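Local coordinates for CDP-glucose 4,6-dehydratase (Salmonella enterica subsp. enterica serovar Typhi, PDB 1WVG), which catalyses the NAD(+)-dependent dehydration of CDP-D-glucose to CDP-4-dehydro-6-deoxy-D-glucose, an early step toward the dideoxy sugar of the lipopolysaccharide O-antigen, at residues R11-G16 and E70-S75; G64-F69 and Y104-M109; H113-V118 and K125-I130. All coordinates share one frame; numbering follows the deposited sequence.

Contact 1. Residues R11-G16 and E70-S75; sequences RVFVTG and EKLRSS. With APR (adenosine-5-diphosphoribose), chain C.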
loop_
_atom_site.group_PDB
_atom_site.type_symbol
_atom_site.label_atom_id
_atom_site.label_comp_id
_atom_site.label_asym_id
_atom_site.label_seq_id
_atom_site.Cartn_x
_atom_site.Cartn_y
_atom_site.Cartn_z
ATOM N N ARG A 11 22.842 31.107 -17.500
ATOM C CA ARG A 11 22.889 31.823 -16.204
ATOM C C ARG A 11 22.316 30.839 -15.180
ATOM O O ARG A 11 21.120 30.550 -15.196
ATOM C CB ARG A 11 22.059 33.099 -16.154
ATOM C CG ARG A 11 22.562 34.229 -17.064
ATOM C CD ARG A 11 21.874 35.604 -16.888
ATOM N NE ARG A 11 20.411 35.590 -17.051
ATOM C CZ ARG A 11 19.706 35.105 -18.094
ATOM N NH1 ARG A 11 20.275 34.542 -19.163
ATOM N NH2 ARG A 11 18.368 35.166 -18.036
ATOM N N VAL A 12 23.168 30.270 -14.332
ATOM C CA VAL A 12 22.752 29.258 -13.373
ATOM C C VAL A 12 22.930 29.733 -11.971
ATOM O O VAL A 12 24.036 30.097 -11.607
ATOM C CB VAL A 12 23.600 27.983 -13.527
ATOM C CG1 VAL A 12 23.094 26.839 -12.645
ATOM C CG2 VAL A 12 23.718 27.545 -14.978
ATOM N N PHE A 13 21.843 29.719 -11.220
ATOM C CA PHE A 13 21.857 30.118 -9.838
ATOM C C PHE A 13 21.850 28.852 -8.972
ATOM O O PHE A 13 20.984 27.975 -9.115
ATOM C CB PHE A 13 20.626 31.010 -9.583
ATOM C CG PHE A 13 20.590 31.698 -8.256
ATOM C CD1 PHE A 13 20.970 33.032 -8.136
ATOM C CD2 PHE A 13 20.105 31.056 -7.115
ATOM C CE1 PHE A 13 20.915 33.666 -6.895
ATOM C CE2 PHE A 13 20.037 31.681 -5.869
ATOM C CZ PHE A 13 20.445 33.007 -5.756
ATOM N N VAL A 14 22.833 28.753 -8.079
ATOM C CA VAL A 14 22.987 27.604 -7.210
ATOM C C VAL A 14 23.015 28.002 -5.737
ATOM O O VAL A 14 23.895 28.745 -5.265
ATOM C CB VAL A 14 24.285 26.860 -7.572
ATOM C CG1 VAL A 14 24.527 25.652 -6.656
ATOM C CG2 VAL A 14 24.335 26.448 -9.031
ATOM N N THR A 15 22.044 27.501 -4.982
ATOM C CA THR A 15 22.044 27.801 -3.569
ATOM C C THR A 15 22.940 26.752 -2.931
ATOM O O THR A 15 23.038 25.663 -3.489
ATOM C CB THR A 15 20.632 27.837 -2.927
ATOM O OG1 THR A 15 20.092 26.532 -2.736
ATOM C CG2 THR A 15 19.668 28.754 -3.690
ATOM N N GLY A 16 23.614 27.059 -1.813
ATOM C CA GLY A 16 24.504 26.078 -1.185
ATOM C C GLY A 16 25.702 25.665 -2.050
ATOM O O GLY A 16 26.173 24.502 -2.030
ATOM N N GLU A 70 13.625 38.023 1.322
ATOM C CA GLU A 70 13.827 39.261 0.642
ATOM C C GLU A 70 15.222 39.315 0.021
ATOM O O GLU A 70 15.369 39.564 -1.183
ATOM C CB GLU A 70 13.498 40.385 1.648
ATOM C CG GLU A 70 12.236 40.053 2.523
ATOM C CD GLU A 70 12.486 39.617 3.967
ATOM O OE1 GLU A 70 13.315 38.783 4.293
ATOM O OE2 GLU A 70 11.672 40.202 4.835
ATOM N N LYS A 71 16.230 39.006 0.836
ATOM C CA LYS A 71 17.572 38.999 0.324
ATOM C C LYS A 71 17.723 37.965 -0.773
ATOM O O LYS A 71 18.343 38.236 -1.800
ATOM C CB LYS A 71 18.570 38.716 1.421
ATOM C CG LYS A 71 18.933 39.960 2.209
ATOM C CD LYS A 71 20.299 39.833 2.871
ATOM C CE LYS A 71 20.748 38.391 3.099
ATOM N NZ LYS A 71 21.522 37.809 1.974
ATOM N N LEU A 72 17.173 36.757 -0.548
ATOM C CA LEU A 72 17.267 35.681 -1.539
ATOM C C LEU A 72 16.633 36.061 -2.859
ATOM O O LEU A 72 17.226 35.910 -3.938
ATOM C CB LEU A 72 16.623 34.378 -1.008
ATOM C CG LEU A 72 16.475 33.226 -2.027
ATOM C CD1 LEU A 72 17.816 32.806 -2.632
ATOM C CD2 LEU A 72 15.891 32.015 -1.294
ATOM N N ARG A 73 15.390 36.532 -2.743
ATOM C CA ARG A 73 14.605 36.961 -3.897
ATOM C C ARG A 73 15.391 37.935 -4.805
ATOM O O ARG A 73 15.493 37.782 -6.046
ATOM C CB ARG A 73 13.266 37.568 -3.418
ATOM C CG ARG A 73 12.280 37.698 -4.581
ATOM C CD ARG A 73 11.333 38.868 -4.433
ATOM N NE ARG A 73 11.593 39.578 -3.194
ATOM C CZ ARG A 73 10.626 39.972 -2.377
ATOM N NH1 ARG A 73 9.335 39.730 -2.630
ATOM N NH2 ARG A 73 10.970 40.606 -1.258
ATOM N N SER A 74 15.956 38.949 -4.141
ATOM C CA SER A 74 16.748 40.002 -4.775
ATOM C C SER A 74 17.913 39.468 -5.566
ATOM O O SER A 74 18.141 39.800 -6.748
ATOM C CB SER A 74 17.207 41.032 -3.753
ATOM O OG SER A 74 16.095 41.807 -3.357
ATOM N N SER A 75 18.657 38.618 -4.876
ATOM C CA SER A 75 19.822 37.976 -5.456
ATOM C C SER A 75 19.397 37.316 -6.766
ATOM O O SER A 75 19.964 37.509 -7.841
ATOM C CB SER A 75 20.343 36.963 -4.442
ATOM O OG SER A 75 21.660 36.561 -4.717
HETATM N N1 APR C . 21.530 29.636 4.029
HETATM C C2 APR C . 22.287 29.429 2.926
HETATM N N3 APR C . 23.080 28.436 2.658
HETATM C C4 APR C . 23.075 27.513 3.643
HETATM C C5 APR C . 22.363 27.546 4.800
HETATM C C6 APR C . 21.546 28.697 5.015
HETATM N N6 APR C . 20.733 28.927 6.060
HETATM N N7 APR C . 22.602 26.404 5.555
HETATM C C8 APR C . 23.473 25.711 4.838
HETATM N N9 APR C . 23.790 26.339 3.673
HETATM C "C1'" APR C . 24.709 25.927 2.626
HETATM C "C2'" APR C . 26.118 25.840 3.144
HETATM O "O2'" APR C . 26.672 27.156 3.286
HETATM C "C3'" APR C . 26.743 25.037 2.002
HETATM O "O3'" APR C . 27.044 25.755 0.795
HETATM O "O4'" APR C . 24.416 24.615 2.263
HETATM C "C4'" APR C . 25.608 24.003 1.765
HETATM C "C5'" APR C . 25.736 22.734 2.553
HETATM O "O5'" APR C . 26.872 22.009 2.020
HETATM P PA APR C . 27.558 20.773 2.828
HETATM O O1A APR C . 27.417 20.904 4.338
HETATM O O2A APR C . 28.927 20.480 2.172
HETATM O O3A APR C . 26.591 19.593 2.438
HETATM P PB APR C . 26.528 18.796 1.022
HETATM O O1B APR C . 27.067 17.413 1.298
HETATM O O2B APR C . 27.100 19.613 -0.122
HETATM O O5D APR C . 24.954 18.825 0.780
HETATM C C5D APR C . 24.462 19.543 -0.363
HETATM O O4D APR C . 22.730 17.861 -0.932
HETATM O O1D APR C . 22.615 15.851 0.261
HETATM C C1D APR C . 22.028 17.169 0.061
HETATM O O2D APR C . 21.103 17.897 2.211
HETATM C C2D APR C . 22.229 17.983 1.317
HETATM O O3D APR C . 20.844 19.772 0.567
HETATM C C3D APR C . 22.205 19.405 0.785
HETATM C C4D APR C . 22.988 19.237 -0.496
#

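Contact 2. Residues G64-F69 and Y104-M109; sequences GDIRDF and YSTNVM. With APR (adenosine-5-diphosphoribose), chain C.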
loop_
_atom_site.group_PDB
_atom_site.type_symbol
_atom_site.label_atom_id
_atom_site.label_comp_id
_atom_site.label_asym_id
_atom_site.label_seq_id
_atom_site.Cartn_x
_atom_site.Cartn_y
_atom_site.Cartn_z
ATOM N N GLY A 64 25.013 34.560 1.827
ATOM C CA GLY A 64 23.715 34.941 2.367
ATOM C C GLY A 64 22.912 33.766 2.934
ATOM O O GLY A 64 23.242 32.596 2.721
ATOM N N ASP A 65 21.857 34.116 3.670
ATOM C CA ASP A 65 21.039 33.130 4.310
ATOM C C ASP A 65 19.766 32.830 3.578
ATOM O O ASP A 65 18.987 33.741 3.208
ATOM C CB ASP A 65 20.664 33.559 5.704
ATOM C CG ASP A 65 20.224 32.360 6.450
ATOM O OD1 ASP A 65 19.383 31.550 6.058
ATOM O OD2 ASP A 65 20.879 32.288 7.563
ATOM N N ILE A 66 19.573 31.518 3.398
ATOM C CA ILE A 66 18.377 31.078 2.703
ATOM C C ILE A 66 17.076 31.466 3.415
ATOM O O ILE A 66 15.987 31.562 2.848
ATOM C CB ILE A 66 18.463 29.593 2.402
ATOM C CG1 ILE A 66 17.510 29.289 1.254
ATOM C CG2 ILE A 66 18.125 28.782 3.650
ATOM C CD1 ILE A 66 18.086 29.765 -0.074
ATOM N N ARG A 67 17.200 31.700 4.701
ATOM C CA ARG A 67 16.051 32.088 5.467
ATOM C C ARG A 67 15.682 33.556 5.295
ATOM O O ARG A 67 14.664 34.022 5.802
ATOM C CB ARG A 67 16.262 31.718 6.922
ATOM C CG ARG A 67 16.390 30.210 7.067
ATOM C CD ARG A 67 16.905 29.826 8.438
ATOM N NE ARG A 67 18.333 30.025 8.528
ATOM C CZ ARG A 67 19.068 29.862 9.625
ATOM N NH1 ARG A 67 18.541 29.468 10.788
ATOM N NH2 ARG A 67 20.387 30.102 9.558
ATOM N N ASP A 68 16.508 34.311 4.585
ATOM C CA ASP A 68 16.183 35.707 4.391
ATOM C C ASP A 68 15.559 35.805 3.025
ATOM O O ASP A 68 16.268 35.916 2.012
ATOM C CB ASP A 68 17.498 36.531 4.497
ATOM C CG ASP A 68 18.199 36.462 5.844
ATOM O OD1 ASP A 68 17.599 36.294 6.901
ATOM O OD2 ASP A 68 19.509 36.628 5.771
ATOM N N PHE A 69 14.228 35.717 3.013
ATOM C CA PHE A 69 13.486 35.722 1.744
ATOM C C PHE A 69 13.807 36.840 0.782
ATOM O O PHE A 69 14.114 36.635 -0.394
ATOM C CB PHE A 69 11.945 35.588 1.880
ATOM C CG PHE A 69 11.213 35.573 0.538
ATOM C CD1 PHE A 69 11.460 34.592 -0.427
ATOM C CD2 PHE A 69 10.250 36.539 0.233
ATOM C CE1 PHE A 69 10.783 34.550 -1.648
ATOM C CE2 PHE A 69 9.564 36.519 -0.985
ATOM C CZ PHE A 69 9.828 35.524 -1.928
ATOM N N TYR A 104 14.927 22.568 10.472
ATOM C CA TYR A 104 13.676 22.756 9.793
ATOM C C TYR A 104 13.554 24.092 9.079
ATOM O O TYR A 104 13.082 24.185 7.921
ATOM C CB TYR A 104 12.529 22.582 10.789
ATOM C CG TYR A 104 12.134 21.137 11.011
ATOM C CD1 TYR A 104 12.510 20.487 12.191
ATOM C CD2 TYR A 104 11.356 20.432 10.079
ATOM C CE1 TYR A 104 12.123 19.166 12.432
ATOM C CE2 TYR A 104 10.949 19.113 10.310
ATOM C CZ TYR A 104 11.342 18.482 11.493
ATOM O OH TYR A 104 10.958 17.187 11.757
ATOM N N SER A 105 13.962 25.158 9.773
ATOM C CA SER A 105 13.890 26.482 9.142
ATOM C C SER A 105 14.747 26.505 7.883
ATOM O O SER A 105 14.339 26.987 6.811
ATOM C CB SER A 105 14.297 27.651 10.056
ATOM O OG SER A 105 15.624 27.444 10.514
ATOM N N THR A 106 15.968 25.987 8.025
ATOM C CA THR A 106 16.820 25.984 6.864
ATOM C C THR A 106 16.256 25.155 5.706
ATOM O O THR A 106 16.114 25.619 4.574
ATOM C CB THR A 106 18.257 25.492 7.160
ATOM O OG1 THR A 106 18.843 26.343 8.112
ATOM C CG2 THR A 106 19.118 25.530 5.885
ATOM N N ASN A 107 16.000 23.890 6.004
ATOM C CA ASN A 107 15.578 22.951 4.983
ATOM C C ASN A 107 14.185 23.170 4.454
ATOM O O ASN A 107 13.931 23.127 3.248
ATOM C CB ASN A 107 15.827 21.508 5.466
ATOM C CG ASN A 107 17.312 21.319 5.771
ATOM O OD1 ASN A 107 18.168 22.161 5.426
ATOM N ND2 ASN A 107 17.647 20.185 6.385
ATOM N N VAL A 108 13.273 23.402 5.367
ATOM C CA VAL A 108 11.909 23.613 4.944
ATOM C C VAL A 108 11.605 25.021 4.380
ATOM O O VAL A 108 11.278 25.169 3.195
ATOM C CB VAL A 108 10.969 23.180 6.056
ATOM C CG1 VAL A 108 9.551 23.236 5.532
ATOM C CG2 VAL A 108 11.345 21.771 6.540
ATOM N N MET A 109 11.721 26.073 5.234
ATOM C CA MET A 109 11.441 27.449 4.821
ATOM C C MET A 109 12.413 27.917 3.774
ATOM O O MET A 109 12.072 28.723 2.906
ATOM C CB MET A 109 11.424 28.406 6.008
ATOM C CG MET A 109 10.345 28.108 7.040
ATOM S SD MET A 109 8.688 27.884 6.350
ATOM C CE MET A 109 8.402 29.466 5.516
HETATM N N1 APR C . 21.530 29.636 4.029
HETATM C C2 APR C . 22.287 29.429 2.926
HETATM N N3 APR C . 23.080 28.436 2.658
HETATM C C4 APR C . 23.075 27.513 3.643
HETATM C C5 APR C . 22.363 27.546 4.800
HETATM C C6 APR C . 21.546 28.697 5.015
HETATM N N6 APR C . 20.733 28.927 6.060
HETATM N N7 APR C . 22.602 26.404 5.555
HETATM C C8 APR C . 23.473 25.711 4.838
HETATM N N9 APR C . 23.790 26.339 3.673
HETATM C "C1'" APR C . 24.709 25.927 2.626
HETATM C "C2'" APR C . 26.118 25.840 3.144
HETATM O "O2'" APR C . 26.672 27.156 3.286
HETATM C "C3'" APR C . 26.743 25.037 2.002
HETATM O "O3'" APR C . 27.044 25.755 0.795
HETATM O "O4'" APR C . 24.416 24.615 2.263
HETATM C "C4'" APR C . 25.608 24.003 1.765
HETATM C "C5'" APR C . 25.736 22.734 2.553
HETATM O "O5'" APR C . 26.872 22.009 2.020
HETATM P PA APR C . 27.558 20.773 2.828
HETATM O O1A APR C . 27.417 20.904 4.338
HETATM O O2A APR C . 28.927 20.480 2.172
HETATM O O3A APR C . 26.591 19.593 2.438
HETATM P PB APR C . 26.528 18.796 1.022
HETATM O O1B APR C . 27.067 17.413 1.298
HETATM O O2B APR C . 27.100 19.613 -0.122
HETATM O O5D APR C . 24.954 18.825 0.780
HETATM C C5D APR C . 24.462 19.543 -0.363
HETATM O O4D APR C . 22.730 17.861 -0.932
HETATM O O1D APR C . 22.615 15.851 0.261
HETATM C C1D APR C . 22.028 17.169 0.061
HETATM O O2D APR C . 21.103 17.897 2.211
HETATM C C2D APR C . 22.229 17.983 1.317
HETATM O O3D APR C . 20.844 19.772 0.567
HETATM C C3D APR C . 22.205 19.405 0.785
HETATM C C4D APR C . 22.988 19.237 -0.496
HETATM O O HOH W 1 16.208 29.841 12.859
#

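Contact 3. Residues H113-V118 and K125-I130; sequences HLLETV and KAVVNI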
loop_
_atom_site.group_PDB
_atom_site.type_symbol
_atom_site.label_atom_id
_atom_site.label_comp_id
_atom_site.label_asym_id
_atom_site.label_seq_id
_atom_site.Cartn_x
_atom_site.Cartn_y
_atom_site.Cartn_z
ATOM N N HIS A 113 11.176 29.459 0.458
ATOM C CA HIS A 113 11.670 30.749 0.011
ATOM C C HIS A 113 12.165 30.661 -1.400
ATOM O O HIS A 113 11.878 31.478 -2.281
ATOM C CB HIS A 113 12.819 31.275 0.884
ATOM C CG HIS A 113 12.292 31.645 2.209
ATOM N ND1 HIS A 113 13.135 31.906 3.282
ATOM C CD2 HIS A 113 11.000 31.762 2.624
ATOM C CE1 HIS A 113 12.352 32.199 4.332
ATOM N NE2 HIS A 113 11.059 32.127 3.963
ATOM N N LEU A 114 12.968 29.660 -1.610
ATOM C CA LEU A 114 13.531 29.509 -2.930
ATOM C C LEU A 114 12.439 29.367 -3.963
ATOM O O LEU A 114 12.491 30.042 -4.981
ATOM C CB LEU A 114 14.543 28.355 -2.939
ATOM C CG LEU A 114 15.437 28.253 -4.178
ATOM C CD1 LEU A 114 14.763 27.377 -5.239
ATOM C CD2 LEU A 114 15.840 29.607 -4.741
ATOM N N LEU A 115 11.428 28.517 -3.692
ATOM C CA LEU A 115 10.329 28.312 -4.654
ATOM C C LEU A 115 9.420 29.523 -4.783
ATOM O O LEU A 115 8.967 29.844 -5.894
ATOM C CB LEU A 115 9.549 27.005 -4.474
ATOM C CG LEU A 115 10.451 25.781 -4.468
ATOM C CD1 LEU A 115 9.696 24.516 -4.038
ATOM C CD2 LEU A 115 11.132 25.577 -5.824
ATOM N N GLU A 116 9.185 30.209 -3.662
ATOM C CA GLU A 116 8.395 31.411 -3.777
ATOM C C GLU A 116 9.179 32.435 -4.592
ATOM O O GLU A 116 8.607 33.144 -5.421
ATOM C CB GLU A 116 8.021 32.023 -2.423
ATOM C CG GLU A 116 7.123 33.265 -2.600
ATOM C CD GLU A 116 5.846 32.999 -3.384
ATOM O OE1 GLU A 116 5.498 31.915 -3.788
ATOM O OE2 GLU A 116 5.112 34.044 -3.575
ATOM N N THR A 117 10.491 32.508 -4.359
ATOM C CA THR A 117 11.352 33.453 -5.098
ATOM C C THR A 117 11.338 33.175 -6.601
ATOM O O THR A 117 11.281 34.064 -7.456
ATOM C CB THR A 117 12.774 33.395 -4.563
ATOM N N VAL A 118 11.378 31.895 -6.932
ATOM C CA VAL A 118 11.346 31.506 -8.311
ATOM C C VAL A 118 10.031 31.934 -8.938
ATOM O O VAL A 118 9.983 32.401 -10.073
ATOM C CB VAL A 118 11.551 30.005 -8.427
ATOM C CG1 VAL A 118 11.216 29.521 -9.852
ATOM C CG2 VAL A 118 13.022 29.716 -8.122
ATOM N N LYS A 125 13.524 28.622 -16.288
ATOM C CA LYS A 125 13.009 27.470 -16.987
ATOM C C LYS A 125 13.070 26.139 -16.249
ATOM O O LYS A 125 12.169 25.316 -16.406
ATOM C CB LYS A 125 13.731 27.317 -18.322
ATOM C CG LYS A 125 13.075 28.114 -19.436
ATOM C CD LYS A 125 13.008 29.609 -19.125
ATOM C CE LYS A 125 13.849 30.413 -20.068
ATOM N NZ LYS A 125 14.567 31.576 -19.458
ATOM N N ALA A 126 14.160 25.889 -15.515
ATOM C CA ALA A 126 14.316 24.615 -14.873
ATOM C C ALA A 126 14.731 24.811 -13.451
ATOM O O ALA A 126 15.573 25.647 -13.180
ATOM C CB ALA A 126 15.389 23.821 -15.597
ATOM N N VAL A 127 14.091 24.075 -12.565
ATOM C CA VAL A 127 14.393 24.117 -11.158
ATOM C C VAL A 127 14.640 22.691 -10.698
ATOM O O VAL A 127 13.802 21.801 -10.866
ATOM C CB VAL A 127 13.321 24.785 -10.317
ATOM C CG1 VAL A 127 13.797 24.854 -8.862
ATOM C CG2 VAL A 127 13.007 26.178 -10.831
ATOM N N VAL A 128 15.831 22.486 -10.157
ATOM C CA VAL A 128 16.263 21.198 -9.638
ATOM C C VAL A 128 16.391 21.282 -8.124
ATOM O O VAL A 128 17.364 21.816 -7.599
ATOM C CB VAL A 128 17.548 20.682 -10.259
ATOM C CG1 VAL A 128 17.873 19.320 -9.665
ATOM C CG2 VAL A 128 17.377 20.570 -11.784
ATOM N N ASN A 129 15.380 20.763 -7.416
ATOM C CA ASN A 129 15.349 20.776 -5.961
ATOM C C ASN A 129 16.031 19.532 -5.360
ATOM O O ASN A 129 15.542 18.419 -5.434
ATOM C CB ASN A 129 13.902 21.019 -5.441
ATOM C CG ASN A 129 13.724 20.831 -3.934
ATOM O OD1 ASN A 129 14.555 21.312 -3.176
ATOM N ND2 ASN A 129 12.672 20.131 -3.477
ATOM N N ILE A 130 17.189 19.718 -4.755
ATOM C CA ILE A 130 17.898 18.628 -4.145
ATOM C C ILE A 130 17.350 18.291 -2.769
ATOM O O ILE A 130 17.402 19.099 -1.833
ATOM C CB ILE A 130 19.374 18.954 -3.966
ATOM C CG1 ILE A 130 20.100 18.801 -5.300
ATOM C CG2 ILE A 130 19.936 17.966 -2.934
ATOM C CD1 ILE A 130 19.639 19.790 -6.335
#

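Contact 1. Residues R11-G16 and E70-S75
F13 carries this contact: its ring reaches from strand 11-15 to helix 69-79 and overlaps S75 and L72, one helical turn apart. F13 points at the helix from CB onward, and with CG anti to the backbone N (chi1 -171°) the far end of the ring, CE1, CZ and CE2, does the touching. S75 lies at the ring edge, with its OG in the ring plane and 3.7 Å from F13 CE1. L72 comes in obliquely: its CD1 methyl is 4.1 Å from F13 CE2 and about as far from CZ, so the hydroxyl and the methyl meet neighbouring parts of the ring's far end. L72 sets off beside the strand, but chi1 of 172° and chi2 of 58° bring CD1 round to the ring. The three residues are buried, and the contact is van der Waals packing across 140 Å² of surface. Further along the strand T15 also faces the helix but stays more distant; its OG1 is hydrogen-bonded to H86, at the end of strand 83-86, and to the backbone N of A88 just after. Just beyond, the strand gives way to G16, whose C lies 3.1 Å from O3' of the bound adenosine diphosphoribose. This is the first strand of the Rossmann fold, running into the glycine-containing turn that receives the dinucleotide. Strand 11-15 is flanked in the parallel sheet by strands 35-40 and 83-86, and helix 69-79 packs across it, with Y39 of strand 35-40 touching F13, L72 and S75, while I76 and F79 of the helix also pack on F13.

Contact 2. Residues G64-F69 and Y104-M109
This is a partly buried contact at the adenine end of the cofactor site, where the loop between strand 60-63 and helix 69-79 leans against helix 100-121. R67 lies along the helix surface: its CD is 3.4 Å from S105 OG, and T106 OG1 sits over one face of the guanidinium, offset toward its rim. The strongest polar partners of both hydroxyls lie one turn back, the I101 carbonyl for S105 and that of K102 for T106; a water also weakly links R67 NH1 and S105 OG. Alongside, the CG2 methyls of I66 and T106 meet at 4.1 Å. In this Rossmann-fold enzyme the loop reads the adenine: the backbone N of I66 donates to N1 of the bound nucleotide (2.8 Å), and N6 donates to D65 OD1 (3.0 Å). D65 OD1 also accepts the R67 backbone N at 2.6 Å, an Asx turn. R67, bent at chi3 (-78°), consistent with its turning back, grips the carboxylate side-on, NE to OD1 and NH2 to OD2 on its syn lone pair, a salt bridge that probably fixes the carboxylate's rotation. T106 CG2 comes within 3.6 Å of adenine N7. S105 and M109 pack against M109 of the second subunit.

Contact 3. Residues H113-V118 and K125-I130
L115 is the first residue of 113-118 to touch the strand, meeting V127. It starts off beside strand 126-130, yet with CG anti to the carbonyl carbon (chi1 -54°) its end swings nearer; chi2 extends CD1, and the other branch, CD2, meets V127 CG1 at 4.1 Å, the two side chains passing at a slant. It also packs on V167 and F171 of helix 156-175. Just before it, L114 CD1 stays 4.5 Å from V127 CG1 and the side chain packs on V84 and H86 of strand 83-86. Strand 83-86, helix 100-121 and strand 126-130, with the two strands parallel neighbours, form a beta-alpha-beta crossover of the Rossmann fold, and strand 187-197 lies on the other side of 126-130. Three residues on from L115, V118 brings the second touch. Here the two valines reach toward each other, tip to tip, with V118 CG1 3.9 Å from V127 CG2. V127 thus divides its two methyls between successive turns of the helix, CG1 for L115 and CG2 for V118. All three side chains are buried and apolar. On the opposite face of the strand, A126 and V128 pack against L249 and V245 of helix 236-251.

How the contacts relate
From the N terminus, strand 11-15 opens contact 1, which closes when the chain returns as helix 69-79. Contact 2 opens inside that span, at the loop 64-69, and closes later on helix 100-121, so contacts 1 and 2 cross along the chain. Contact 3 follows both in series, a short closure between the far part of helix 100-121 and the next strand. They meet directly: L72 touches I66 and also H113 and L114, while H113 ND1 probably hydrogen-bonds the I66 carbonyl. Contacts 1 and 3 tie helices 69-79 and 100-121 to the parallel sheet; contact 2 joins the adenine-binding loop to helix 100-121, with contacts 1 and 2 at the cofactor.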